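Local coordinates for protein nucleoporin nup120 (Schizosaccharomyces pombe, PDB 4GQ2) that serves as a structural constituent of the nuclear pore complex, whose components can also dock transiently associated nuclear transport factors, at residues A[406-411]-A[421-426]; A[892-897]-A[927-932]; A[258-263]-A[270-275]; A[25-30]-A[105-110]. All coordinates share one frame; numbering follows the deposited sequence.

Interaction 1 of 4, residues A[406-411]-A[421-426]; sequences TFFDVP and EIWLQH
T406 and F408 lie opposite H426 and I422, with CA–CA separations of 8.8 and 9.2 Å. The loop 406-411, largely extended, therefore runs against the direction of helix segment 421-426 and meets it through side chains. F408 carries most of the contact. Its CG lies between its own backbone N and carbonyl carbon (chi1 64°), which sends the ring in toward the helix. There I422 CG2 sits over one face of the phenyl ring, 3.8 Å from its centroid, as a CH-pi contact. At the edge of that ring, near its plane, lies W423 CD1, 3.4 Å from F408 CZ. From the tryptophan's side, the phenyl comes over one face of the indole, its plane inclined at 49° to the five-membered ring. The helix, 419-428, opens a helical insertion between propeller strands 390-395 and 520-525, and the loop leading into it folds back along its flank. Y500 of helix 492-515 meets both F408 and W423 edge-to-face, and W503 lies beside W423. With an alanine in place of W423, the F408 ring would probably lose the indole surface beside its CZ edge, leaving a gap toward Y500. Farther along, P411 CG and I422 CD1 reach toward each other, 4.0 Å apart. At the other end T406 OG1 stands over a face of the H426 imidazole, 2.9 Å from NE2, while T406 CG2 is 3.3 Å from that nitrogen.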
loop_
_atom_site.group_PDB
_atom_site.type_symbol
_atom_site.label_atom_id
_atom_site.label_comp_id
_atom_site.label_asym_id
_atom_site.label_seq_id
_atom_site.Cartn_x
_atom_site.Cartn_y
_atom_site.Cartn_z
ATOM N N THR A 406 -4.606 12.624 -13.849
ATOM C CA THR A 406 -3.204 12.307 -13.577
ATOM C C THR A 406 -2.476 11.839 -14.835
ATOM O O THR A 406 -3.062 11.168 -15.691
ATOM C CB THR A 406 -3.056 11.233 -12.482
ATOM O OG1 THR A 406 -3.585 9.985 -12.956
ATOM C CG2 THR A 406 -3.764 11.672 -11.190
ATOM N N PHE A 407 -1.190 12.174 -14.920
ATOM C CA PHE A 407 -0.424 12.020 -16.152
ATOM C C PHE A 407 1.060 11.752 -15.882
ATOM O O PHE A 407 1.650 12.328 -14.967
ATOM C CB PHE A 407 -0.605 13.290 -17.006
ATOM C CG PHE A 407 0.303 13.370 -18.204
ATOM C CD1 PHE A 407 -0.059 12.777 -19.412
ATOM C CD2 PHE A 407 1.515 14.055 -18.131
ATOM C CE1 PHE A 407 0.775 12.850 -20.518
ATOM C CE2 PHE A 407 2.354 14.130 -19.234
ATOM C CZ PHE A 407 1.982 13.529 -20.429
ATOM N N PHE A 408 1.656 10.871 -16.684
ATOM C CA PHE A 408 3.113 10.710 -16.708
ATOM C C PHE A 408 3.616 10.267 -18.087
ATOM O O PHE A 408 2.906 9.590 -18.821
ATOM C CB PHE A 408 3.586 9.746 -15.618
ATOM C CG PHE A 408 3.083 8.334 -15.779
ATOM C CD1 PHE A 408 1.819 7.971 -15.314
ATOM C CD2 PHE A 408 3.885 7.357 -16.374
ATOM C CE1 PHE A 408 1.361 6.665 -15.457
ATOM C CE2 PHE A 408 3.431 6.050 -16.519
ATOM C CZ PHE A 408 2.171 5.703 -16.054
ATOM N N ASP A 409 4.834 10.666 -18.438
ATOM C CA ASP A 409 5.462 10.197 -19.665
ATOM C C ASP A 409 5.921 8.755 -19.481
ATOM O O ASP A 409 6.129 8.302 -18.355
ATOM C CB ASP A 409 6.654 11.078 -20.049
ATOM C CG ASP A 409 6.242 12.473 -20.485
ATOM O OD1 ASP A 409 5.045 12.696 -20.777
ATOM O OD2 ASP A 409 7.126 13.351 -20.539
ATOM N N VAL A 410 6.059 8.046 -20.596
ATOM C CA VAL A 410 6.568 6.691 -20.601
ATOM C C VAL A 410 7.926 6.665 -19.889
ATOM O O VAL A 410 8.833 7.399 -20.275
ATOM C CB VAL A 410 6.652 6.153 -22.050
ATOM C CG1 VAL A 410 7.571 4.947 -22.142
ATOM C CG2 VAL A 410 5.262 5.801 -22.567
ATOM N N PRO A 411 8.052 5.841 -18.824
ATOM C CA PRO A 411 9.272 5.808 -18.016
ATOM C C PRO A 411 10.524 5.495 -18.823
ATOM O O PRO A 411 10.534 4.544 -19.610
ATOM C CB PRO A 411 9.019 4.680 -16.997
ATOM C CG PRO A 411 7.683 4.090 -17.328
ATOM C CD PRO A 411 6.960 5.060 -18.205
ATOM N N GLU A 421 3.124 -1.278 -13.694
ATOM C CA GLU A 421 3.367 -1.054 -12.262
ATOM C C GLU A 421 2.822 0.293 -11.794
ATOM O O GLU A 421 2.100 0.358 -10.796
ATOM C CB GLU A 421 4.852 -1.139 -11.932
ATOM C CG GLU A 421 5.477 -2.503 -12.168
ATOM C CD GLU A 421 6.932 -2.389 -12.594
ATOM O OE1 GLU A 421 7.222 -2.389 -13.826
ATOM O OE2 GLU A 421 7.786 -2.284 -11.689
ATOM N N ILE A 422 3.144 1.354 -12.531
ATOM C CA ILE A 422 2.754 2.719 -12.145
ATOM C C ILE A 422 1.247 2.944 -12.216
ATOM O O ILE A 422 0.650 3.475 -11.269
ATOM C CB ILE A 422 3.496 3.788 -12.972
ATOM C CG1 ILE A 422 5.013 3.679 -12.751
ATOM C CG2 ILE A 422 2.985 5.180 -12.621
ATOM C CD1 ILE A 422 5.844 4.375 -13.815
ATOM N N TRP A 423 0.629 2.524 -13.319
ATOM C CA TRP A 423 -0.830 2.653 -13.467
ATOM C C TRP A 423 -1.601 1.824 -12.475
ATOM O O TRP A 423 -2.623 2.259 -11.962
ATOM C CB TRP A 423 -1.267 2.312 -14.884
ATOM C CG TRP A 423 -1.294 3.496 -15.817
ATOM C CD1 TRP A 423 -0.496 3.717 -16.937
ATOM C CD2 TRP A 423 -2.190 4.663 -15.752
ATOM N NE1 TRP A 423 -0.827 4.909 -17.550
ATOM C CE2 TRP A 423 -1.829 5.524 -16.888
ATOM C CE3 TRP A 423 -3.205 5.070 -14.893
ATOM C CZ2 TRP A 423 -2.468 6.731 -17.128
ATOM C CZ3 TRP A 423 -3.846 6.290 -15.150
ATOM C CH2 TRP A 423 -3.485 7.097 -16.244
ATOM N N LEU A 424 -1.115 0.619 -12.194
ATOM C CA LEU A 424 -1.765 -0.262 -11.231
ATOM C C LEU A 424 -1.729 0.371 -9.839
ATOM O O LEU A 424 -2.752 0.421 -9.154
ATOM C CB LEU A 424 -1.087 -1.627 -11.215
ATOM C CG LEU A 424 -1.743 -2.768 -10.444
ATOM C CD1 LEU A 424 -2.978 -3.259 -11.186
ATOM C CD2 LEU A 424 -0.752 -3.908 -10.227
ATOM N N GLN A 425 -0.560 0.870 -9.436
ATOM C CA GLN A 425 -0.443 1.581 -8.166
ATOM C C GLN A 425 -1.442 2.729 -8.069
ATOM O O GLN A 425 -2.180 2.831 -7.089
ATOM C CB GLN A 425 0.976 2.099 -7.935
ATOM C CG GLN A 425 1.764 1.284 -6.921
ATOM C CD GLN A 425 2.416 2.144 -5.841
ATOM O OE1 GLN A 425 3.106 1.632 -4.957
ATOM N NE2 GLN A 425 2.192 3.454 -5.903
ATOM N N HIS A 426 -1.480 3.561 -9.105
ATOM C CA HIS A 426 -2.366 4.713 -9.152
ATOM C C HIS A 426 -3.831 4.367 -9.034
ATOM O O HIS A 426 -4.573 5.026 -8.307
ATOM C CB HIS A 426 -2.116 5.527 -10.422
ATOM C CG HIS A 426 -3.111 6.639 -10.626
ATOM N ND1 HIS A 426 -4.188 6.509 -11.423
ATOM C CD2 HIS A 426 -3.183 7.916 -10.074
ATOM C CE1 HIS A 426 -4.907 7.646 -11.395
ATOM N NE2 HIS A 426 -4.290 8.507 -10.569
#

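Interaction 2 of 4, residues A[892-897]-A[927-932]; sequences HQNLLS and KETDDE
The turn linking helix 913-925 to helix 932-949, in the HEAT-repeat family region of the C-terminal helical stack, is fastened by N894 at the start of helix 895-909. N894 holds the N-cap position, yet its side chain makes no capping bond; its amide is spent on the backbone of the turn. OD1 accepts two neighbouring N-H groups. E928 N donates to N894 OD1 at 2.8 Å, nearly straight (160°) but tilted out of the carbonyl plane. T929 N reaches the same N894 OD1 at 2.9 Å in that plane, on a lone pair, with a more bent N-H (132°). On the other branch N894 ND2 gives an N-H to T929 O at 2.7 Å, and this acceptor lies close to the amide plane. With CG anti to the carbonyl carbon (chi1 -71°), the amide reaches out to the turn. One water accepts from L896 N and donates weakly to E928 OE2, 2.9 Å away, a second and looser link. S897 OG, 3.6 Å from K927 CG, is bonded to A923 O, and K927 NZ pairs with D924. D931 in turn caps the next helix through L934 N. Three bonds converge on one buried side chain, so OD1 is gripped twice and ND2 once. Donor and acceptor cannot be exchanged without facing like against like, and the flip of the amide is thereby fixed.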
loop_
_atom_site.group_PDB
_atom_site.type_symbol
_atom_site.label_atom_id
_atom_site.label_comp_id
_atom_site.label_asym_id
_atom_site.label_seq_id
_atom_site.Cartn_x
_atom_site.Cartn_y
_atom_site.Cartn_z
ATOM N N HIS A 892 24.389 -12.452 32.913
ATOM C CA HIS A 892 24.854 -11.365 32.048
ATOM C C HIS A 892 26.357 -11.284 31.945
ATOM O O HIS A 892 26.949 -10.200 31.916
ATOM C CB HIS A 892 24.217 -10.039 32.460
ATOM C CG HIS A 892 22.707 -10.075 32.446
ATOM N ND1 HIS A 892 21.979 -9.543 31.449
ATOM C CD2 HIS A 892 21.799 -10.645 33.335
ATOM C CE1 HIS A 892 20.670 -9.741 31.695
ATOM N NE2 HIS A 892 20.562 -10.417 32.849
ATOM N N GLN A 893 26.974 -12.462 31.865
ATOM C CA GLN A 893 28.414 -12.607 31.725
ATOM C C GLN A 893 28.662 -13.429 30.476
ATOM O O GLN A 893 27.804 -14.230 30.078
ATOM C CB GLN A 893 28.971 -13.371 32.924
ATOM C CG GLN A 893 30.180 -12.731 33.580
ATOM C CD GLN A 893 29.809 -11.948 34.824
ATOM O OE1 GLN A 893 30.223 -12.299 35.929
ATOM N NE2 GLN A 893 29.014 -10.890 34.656
ATOM N N ASN A 894 29.838 -13.244 29.872
ATOM C CA ASN A 894 30.208 -13.926 28.629
ATOM C C ASN A 894 29.142 -13.700 27.566
ATOM O O ASN A 894 28.577 -14.647 27.009
ATOM C CB ASN A 894 30.401 -15.428 28.861
ATOM C CG ASN A 894 31.647 -15.752 29.661
ATOM O OD1 ASN A 894 32.740 -15.277 29.355
ATOM N ND2 ASN A 894 31.492 -16.597 30.673
ATOM N N LEU A 895 28.861 -12.432 27.304
ATOM C CA LEU A 895 27.724 -12.073 26.470
ATOM C C LEU A 895 27.948 -12.419 24.995
ATOM O O LEU A 895 27.020 -12.859 24.321
ATOM C CB LEU A 895 27.341 -10.604 26.679
ATOM C CG LEU A 895 26.841 -10.236 28.085
ATOM C CD1 LEU A 895 26.719 -8.722 28.271
ATOM C CD2 LEU A 895 25.518 -10.923 28.405
ATOM N N LEU A 896 29.179 -12.262 24.510
ATOM C CA LEU A 896 29.504 -12.660 23.142
ATOM C C LEU A 896 29.112 -14.110 22.939
ATOM O O LEU A 896 28.385 -14.430 21.998
ATOM C CB LEU A 896 30.993 -12.467 22.814
ATOM C CG LEU A 896 31.358 -11.815 21.465
ATOM C CD1 LEU A 896 32.753 -12.215 20.997
ATOM C CD2 LEU A 896 30.337 -12.094 20.367
ATOM N N SER A 897 29.584 -14.974 23.839
ATOM C CA SER A 897 29.276 -16.405 23.799
ATOM C C SER A 897 27.779 -16.667 23.837
ATOM O O SER A 897 27.277 -17.503 23.073
ATOM C CB SER A 897 29.963 -17.142 24.953
ATOM O OG SER A 897 31.346 -17.304 24.701
ATOM N N LYS A 927 34.330 -17.461 25.062
ATOM C CA LYS A 927 34.257 -17.322 26.520
ATOM C C LYS A 927 35.410 -16.464 27.032
ATOM O O LYS A 927 36.546 -16.603 26.573
ATOM C CB LYS A 927 34.276 -18.691 27.211
ATOM C CG LYS A 927 33.258 -19.693 26.672
ATOM C CD LYS A 927 33.028 -20.865 27.619
ATOM C CE LYS A 927 34.221 -21.810 27.701
ATOM N NZ LYS A 927 34.196 -22.880 26.664
ATOM N N GLU A 928 35.107 -15.563 27.962
ATOM C CA GLU A 928 36.125 -14.701 28.562
ATOM C C GLU A 928 36.262 -14.935 30.074
ATOM O O GLU A 928 37.251 -14.534 30.686
ATOM C CB GLU A 928 35.829 -13.228 28.257
ATOM C CG GLU A 928 34.597 -12.671 28.960
ATOM C CD GLU A 928 34.118 -11.353 28.379
ATOM O OE1 GLU A 928 34.886 -10.703 27.634
ATOM O OE2 GLU A 928 32.966 -10.964 28.675
ATOM N N THR A 929 35.268 -15.604 30.653
ATOM C CA THR A 929 35.154 -15.786 32.097
ATOM C C THR A 929 34.605 -17.179 32.399
ATOM O O THR A 929 33.697 -17.653 31.716
ATOM C CB THR A 929 34.247 -14.693 32.705
ATOM O OG1 THR A 929 34.979 -13.465 32.775
ATOM C CG2 THR A 929 33.756 -15.059 34.106
ATOM N N ASP A 930 35.165 -17.827 33.418
ATOM C CA ASP A 930 34.760 -19.177 33.817
ATOM C C ASP A 930 33.292 -19.255 34.226
ATOM O O ASP A 930 32.820 -18.472 35.050
ATOM C CB ASP A 930 35.653 -19.700 34.945
ATOM C CG ASP A 930 37.109 -19.832 34.521
ATOM O OD1 ASP A 930 37.733 -18.802 34.181
ATOM O OD2 ASP A 930 37.632 -20.965 34.526
ATOM N N ASP A 931 32.586 -20.194 33.602
ATOM C CA ASP A 931 31.196 -20.520 33.907
ATOM C C ASP A 931 31.005 -21.960 33.442
ATOM O O ASP A 931 30.998 -22.236 32.238
ATOM C CB ASP A 931 30.234 -19.573 33.168
ATOM C CG ASP A 931 28.775 -19.730 33.609
ATOM O OD1 ASP A 931 28.281 -20.874 33.741
ATOM O OD2 ASP A 931 28.106 -18.691 33.800
ATOM N N GLU A 932 30.880 -22.878 34.393
ATOM C CA GLU A 932 30.753 -24.296 34.066
ATOM C C GLU A 932 29.394 -24.573 33.429
ATOM O O GLU A 932 29.284 -25.360 32.486
ATOM C CB GLU A 932 30.958 -25.165 35.316
ATOM C CG GLU A 932 31.171 -26.646 35.021
ATOM C CD GLU A 932 31.262 -27.509 36.271
ATOM O OE1 GLU A 932 30.682 -27.138 37.319
ATOM O OE2 GLU A 932 31.913 -28.575 36.199
HETATM O O HOH W 1 31.611 -11.504 26.139
#

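Interaction 3 of 4, residues A[258-263]-A[270-275]; sequences KLKVLD and VETIEL
K258 and E274 form a non-hydrogen-bonded pair of an antiparallel hairpin and are joined by a salt bridge, NZ to OE2, 3.2 Å. The lysine chain bends at CG (chi2 95°) and runs on extended, and its ammonium meets OE2 from above the carboxylate plane. D256 is a second anionic partner for NZ, and F217 takes it as a cation-pi neighbour. With a leucine in place of K258, E274 and D256 would probably both be left without their positive mate. On the same face T272 turns CG2 anti to its backbone N (chi1 -39° for OG1), which sets the methyl between K258 CG and K260 CG, 3.9 Å from either. K260 lies alongside T272, pointing the same way. On the face of L259 and V261, V261 CG2 packs at 4.1 Å on E271 CB, and L275 CD2 approaches L259 CB to 4.2 Å. Between these faces, L259 and I273 exchange two backbone bonds, while V261 N donates to E271 O and V261 O accepts from V270 N. The two strands are the last of a four-stranded antiparallel propeller blade: 258-263 is also bonded to 249-254, and L259, V261 and I273 pack on V326 of strand 324-328 in the next sheet.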
loop_
_atom_site.group_PDB
_atom_site.type_symbol
_atom_site.label_atom_id
_atom_site.label_comp_id
_atom_site.label_asym_id
_atom_site.label_seq_id
_atom_site.Cartn_x
_atom_site.Cartn_y
_atom_site.Cartn_z
ATOM N N LYS A 258 -46.708 25.345 8.633
ATOM C CA LYS A 258 -47.040 25.377 10.054
ATOM C C LYS A 258 -46.083 24.516 10.886
ATOM O O LYS A 258 -45.904 23.327 10.615
ATOM C CB LYS A 258 -48.483 24.919 10.290
ATOM C CG LYS A 258 -49.511 26.032 10.411
ATOM C CD LYS A 258 -50.203 26.319 9.091
ATOM C CE LYS A 258 -51.423 27.201 9.300
ATOM N NZ LYS A 258 -51.989 27.662 8.006
ATOM N N LEU A 259 -45.479 25.123 11.902
ATOM C CA LEU A 259 -44.617 24.404 12.836
ATOM C C LEU A 259 -45.447 23.879 14.008
ATOM O O LEU A 259 -45.888 24.650 14.862
ATOM C CB LEU A 259 -43.469 25.305 13.317
ATOM C CG LEU A 259 -42.315 24.699 14.131
ATOM C CD1 LEU A 259 -41.623 23.550 13.406
ATOM C CD2 LEU A 259 -41.304 25.774 14.503
ATOM N N LYS A 260 -45.649 22.563 14.034
ATOM C CA LYS A 260 -46.544 21.919 14.993
ATOM C C LYS A 260 -45.801 21.043 15.995
ATOM O O LYS A 260 -44.850 20.339 15.642
ATOM C CB LYS A 260 -47.579 21.056 14.263
ATOM C CG LYS A 260 -48.160 21.687 13.007
ATOM C CD LYS A 260 -49.338 20.891 12.467
ATOM C CE LYS A 260 -49.942 21.600 11.264
ATOM N NZ LYS A 260 -51.193 20.956 10.778
ATOM N N VAL A 261 -46.256 21.087 17.243
ATOM C CA VAL A 261 -45.763 20.193 18.290
ATOM C C VAL A 261 -46.855 19.192 18.656
ATOM O O VAL A 261 -47.918 19.579 19.150
ATOM C CB VAL A 261 -45.343 20.967 19.551
ATOM C CG1 VAL A 261 -44.631 20.046 20.529
ATOM C CG2 VAL A 261 -44.457 22.144 19.182
ATOM N N LEU A 262 -46.594 17.912 18.402
ATOM C CA LEU A 262 -47.547 16.850 18.712
ATOM C C LEU A 262 -47.164 16.146 20.007
ATOM O O LEU A 262 -46.039 15.660 20.149
ATOM C CB LEU A 262 -47.613 15.835 17.572
ATOM C CG LEU A 262 -48.772 14.838 17.627
ATOM C CD1 LEU A 262 -50.006 15.414 16.946
ATOM C CD2 LEU A 262 -48.373 13.520 16.980
ATOM N N ASP A 263 -48.098 16.094 20.951
ATOM C CA ASP A 263 -47.845 15.418 22.217
ATOM C C ASP A 263 -48.196 13.944 22.081
ATOM O O ASP A 263 -49.367 13.586 21.959
ATOM C CB ASP A 263 -48.635 16.065 23.355
ATOM C CG ASP A 263 -48.297 15.478 24.713
ATOM O OD1 ASP A 263 -47.128 15.104 24.944
ATOM O OD2 ASP A 263 -49.208 15.393 25.559
ATOM N N VAL A 270 -50.435 20.298 20.595
ATOM C CA VAL A 270 -50.414 21.188 21.753
ATOM C C VAL A 270 -50.106 22.617 21.335
ATOM O O VAL A 270 -50.552 23.570 21.980
ATOM C CB VAL A 270 -49.359 20.760 22.801
ATOM C CG1 VAL A 270 -49.759 21.249 24.189
ATOM C CG2 VAL A 270 -49.184 19.251 22.812
ATOM N N GLU A 271 -49.337 22.760 20.260
ATOM C CA GLU A 271 -48.878 24.071 19.822
ATOM C C GLU A 271 -48.660 24.100 18.316
ATOM O O GLU A 271 -48.204 23.126 17.723
ATOM C CB GLU A 271 -47.595 24.454 20.565
ATOM C CG GLU A 271 -47.586 25.886 21.085
ATOM C CD GLU A 271 -46.790 26.836 20.216
ATOM O OE1 GLU A 271 -46.683 26.591 18.996
ATOM O OE2 GLU A 271 -46.272 27.833 20.761
ATOM N N THR A 272 -49.007 25.228 17.710
ATOM C CA THR A 272 -48.890 25.417 16.273
ATOM C C THR A 272 -48.457 26.851 16.021
ATOM O O THR A 272 -48.914 27.765 16.705
ATOM C CB THR A 272 -50.237 25.174 15.570
ATOM O OG1 THR A 272 -50.903 24.059 16.176
ATOM C CG2 THR A 272 -50.038 24.899 14.094
ATOM N N ILE A 273 -47.566 27.041 15.052
ATOM C CA ILE A 273 -47.153 28.378 14.635
ATOM C C ILE A 273 -47.169 28.463 13.116
ATOM O O ILE A 273 -46.563 27.635 12.440
ATOM C CB ILE A 273 -45.737 28.736 15.129
ATOM C CG1 ILE A 273 -45.632 28.580 16.647
ATOM C CG2 ILE A 273 -45.359 30.153 14.705
ATOM C CD1 ILE A 273 -44.209 28.513 17.152
ATOM N N GLU A 274 -47.868 29.462 12.586
ATOM C CA GLU A 274 -47.794 29.754 11.161
ATOM C C GLU A 274 -46.506 30.514 10.873
ATOM O O GLU A 274 -46.204 31.517 11.522
ATOM C CB GLU A 274 -49.019 30.544 10.682
ATOM C CG GLU A 274 -48.980 30.911 9.202
ATOM C CD GLU A 274 -50.351 31.177 8.612
ATOM O OE1 GLU A 274 -51.103 32.003 9.175
ATOM O OE2 GLU A 274 -50.672 30.567 7.570
ATOM N N LEU A 275 -45.747 30.013 9.905
ATOM C CA LEU A 275 -44.520 30.661 9.458
ATOM C C LEU A 275 -44.798 31.485 8.206
ATOM O O LEU A 275 -45.903 31.435 7.655
ATOM C CB LEU A 275 -43.437 29.616 9.173
ATOM C CG LEU A 275 -43.204 28.498 10.197
ATOM C CD1 LEU A 275 -42.382 27.379 9.576
ATOM C CD2 LEU A 275 -42.549 29.015 11.473
#

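Interaction 4 of 4, residues A[25-30]-A[105-110]; sequences LWVPAL and IHFPSN
The W26 and H106 rings lie face over face in an offset stack, their side chains pointing the same way, with 4.3 Å between the six-membered ring and imidazole centroids and 12° between planes. H106 CD2 sits over one face of the indole, 3.5 Å from W26 CE2, while H106 CB covers the five-membered ring as a CH-pi contact. At the edge of the imidazole, in its plane, comes L25 O, 3.2 Å from H106 CD2. Both residues place CG anti to the carbonyl carbon (chi1 -76° for W26 and -56° for H106), so the two rings leave their parallel strands in the same direction. F107 offers a face to V27 CG1, 3.9 Å from its CE2. The other methyl, V27 CG2, meets P108 CD at 3.6 Å, and V27 CG1 also touches I105 CG2. Strand 21-26 is an outer strand of its sheet, and 101-106 links it to 83-88; Y139 packs on V27 and P108 and meets the F107 ring edge-to-face. H106 N donates to L25 O at 2.7 Å, and V27 N to H106 O at 3.3 Å. H106 is thus bound through both backbone groups while its ring is layered on W26, so the stack is held in step with the strand pairing by polar bonds and dispersion together.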
loop_
_atom_site.group_PDB
_atom_site.type_symbol
_atom_site.label_atom_id
_atom_site.label_comp_id
_atom_site.label_asym_id
_atom_site.label_seq_id
_atom_site.Cartn_x
_atom_site.Cartn_y
_atom_site.Cartn_z
ATOM N N LEU A 25 -28.816 -11.868 4.396
ATOM C CA LEU A 25 -30.114 -12.243 4.943
ATOM C C LEU A 25 -31.250 -11.928 3.977
ATOM O O LEU A 25 -31.167 -10.975 3.199
ATOM C CB LEU A 25 -30.366 -11.513 6.250
ATOM C CG LEU A 25 -29.373 -11.632 7.399
ATOM C CD1 LEU A 25 -29.930 -10.894 8.612
ATOM C CD2 LEU A 25 -29.114 -13.094 7.725
ATOM N N TRP A 26 -32.301 -12.742 4.036
ATOM C CA TRP A 26 -33.536 -12.523 3.277
ATOM C C TRP A 26 -34.685 -12.430 4.227
ATOM O O TRP A 26 -34.876 -13.319 5.066
ATOM C CB TRP A 26 -33.790 -13.670 2.307
ATOM C CG TRP A 26 -32.922 -13.633 1.077
ATOM C CD1 TRP A 26 -33.280 -13.213 -0.202
ATOM C CD2 TRP A 26 -31.509 -14.023 0.969
ATOM N NE1 TRP A 26 -32.220 -13.317 -1.069
ATOM C CE2 TRP A 26 -31.127 -13.796 -0.433
ATOM C CE3 TRP A 26 -30.558 -14.519 1.856
ATOM C CZ2 TRP A 26 -29.848 -14.064 -0.900
ATOM C CZ3 TRP A 26 -29.272 -14.789 1.371
ATOM C CH2 TRP A 26 -28.926 -14.568 0.025
ATOM N N VAL A 27 -35.461 -11.352 4.112
ATOM C CA VAL A 27 -36.681 -11.198 4.911
ATOM C C VAL A 27 -37.703 -12.257 4.471
ATOM O O VAL A 27 -37.716 -12.642 3.292
ATOM C CB VAL A 27 -37.270 -9.765 4.823
ATOM C CG1 VAL A 27 -36.264 -8.739 5.328
ATOM C CG2 VAL A 27 -37.709 -9.425 3.406
ATOM N N PRO A 28 -38.526 -12.765 5.414
ATOM C CA PRO A 28 -39.545 -13.764 5.067
ATOM C C PRO A 28 -40.451 -13.290 3.928
ATOM O O PRO A 28 -40.879 -12.131 3.923
ATOM C CB PRO A 28 -40.346 -13.905 6.365
ATOM C CG PRO A 28 -39.363 -13.583 7.434
ATOM C CD PRO A 28 -38.517 -12.482 6.862
ATOM N N ALA A 29 -40.718 -14.176 2.969
ATOM C CA ALA A 29 -41.545 -13.844 1.805
ATOM C C ALA A 29 -43.041 -13.779 2.144
ATOM O O ALA A 29 -43.544 -14.574 2.942
ATOM C CB ALA A 29 -41.294 -14.832 0.674
ATOM N N LEU A 30 -43.735 -12.820 1.535
ATOM C CA LEU A 30 -45.183 -12.658 1.700
ATOM C C LEU A 30 -45.910 -12.735 0.353
ATOM O O LEU A 30 -45.271 -12.845 -0.697
ATOM C CB LEU A 30 -45.505 -11.356 2.446
ATOM C CG LEU A 30 -45.788 -11.455 3.955
ATOM C CD1 LEU A 30 -44.596 -11.956 4.762
ATOM C CD2 LEU A 30 -46.255 -10.111 4.492
ATOM N N ILE A 105 -29.072 -7.228 3.682
ATOM C CA ILE A 105 -30.442 -7.686 3.842
ATOM C C ILE A 105 -31.168 -7.506 2.520
ATOM O O ILE A 105 -31.198 -6.410 1.970
ATOM C CB ILE A 105 -31.154 -6.898 4.963
ATOM C CG1 ILE A 105 -30.422 -7.122 6.289
ATOM C CG2 ILE A 105 -32.612 -7.318 5.086
ATOM C CD1 ILE A 105 -30.753 -6.146 7.397
ATOM N N HIS A 106 -31.737 -8.590 2.007
ATOM C CA HIS A 106 -32.478 -8.554 0.747
ATOM C C HIS A 106 -33.947 -8.465 1.010
ATOM O O HIS A 106 -34.457 -9.066 1.965
ATOM C CB HIS A 106 -32.203 -9.786 -0.104
ATOM C CG HIS A 106 -30.746 -10.015 -0.399
ATOM N ND1 HIS A 106 -30.170 -9.616 -1.551
ATOM C CD2 HIS A 106 -29.749 -10.637 0.350
ATOM C CE1 HIS A 106 -28.870 -9.963 -1.541
ATOM N NE2 HIS A 106 -28.612 -10.586 -0.375
ATOM N N PHE A 107 -34.626 -7.710 0.146
ATOM C CA PHE A 107 -36.055 -7.454 0.237
ATOM C C PHE A 107 -36.725 -7.858 -1.071
ATOM O O PHE A 107 -36.059 -7.894 -2.109
ATOM C CB PHE A 107 -36.300 -5.967 0.497
ATOM C CG PHE A 107 -35.914 -5.521 1.876
ATOM C CD1 PHE A 107 -34.599 -5.167 2.168
ATOM C CD2 PHE A 107 -36.869 -5.445 2.887
ATOM C CE1 PHE A 107 -34.247 -4.752 3.441
ATOM C CE2 PHE A 107 -36.521 -5.033 4.166
ATOM C CZ PHE A 107 -35.208 -4.686 4.443
ATOM N N PRO A 108 -38.039 -8.172 -1.027
ATOM C CA PRO A 108 -38.787 -8.516 -2.242
ATOM C C PRO A 108 -39.138 -7.276 -3.054
ATOM O O PRO A 108 -39.502 -7.385 -4.230
ATOM C CB PRO A 108 -40.074 -9.165 -1.707
ATOM C CG PRO A 108 -39.911 -9.289 -0.229
ATOM C CD PRO A 108 -38.884 -8.279 0.176
ATOM N N SER A 109 -39.035 -6.114 -2.412
ATOM C CA SER A 109 -39.265 -4.818 -3.045
ATOM C C SER A 109 -38.297 -3.782 -2.472
ATOM O O SER A 109 -37.861 -3.913 -1.327
ATOM C CB SER A 109 -40.708 -4.382 -2.804
ATOM O OG SER A 109 -40.862 -2.988 -2.978
ATOM N N ASN A 110 -37.975 -2.756 -3.265
ATOM C CA ASN A 110 -37.049 -1.701 -2.858
ATOM C C ASN A 110 -37.489 -0.958 -1.600
ATOM O O ASN A 110 -38.627 -0.504 -1.514
ATOM C CB ASN A 110 -36.835 -0.689 -3.998
ATOM C CG ASN A 110 -35.766 -1.128 -4.992
ATOM O OD1 ASN A 110 -34.786 -1.775 -4.628
ATOM N ND2 ASN A 110 -35.946 -0.764 -6.255
#

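In the fold
From the N terminus, interaction 4 comes first: residues 25-30 meet 105-110 across 74 intervening residues, closing a long loop by pairing an edge strand in parallel within a five-stranded sheet. Interaction 3 follows as a short hairpin, 258-263 with 270-275, finishing a four-stranded blade. Interaction 1 then closes a small loop, laying 406-411 back on helix 419-428 where the helical insertion leaves the propeller. Interaction 2 lies last, tying the start of helix 895-909 to the turn before the C-terminal helix. The four are in series; none nests or crosses. Interactions 1 and 3 are about 60 Å apart, and 2 and 3 about 89 Å, centre to centre.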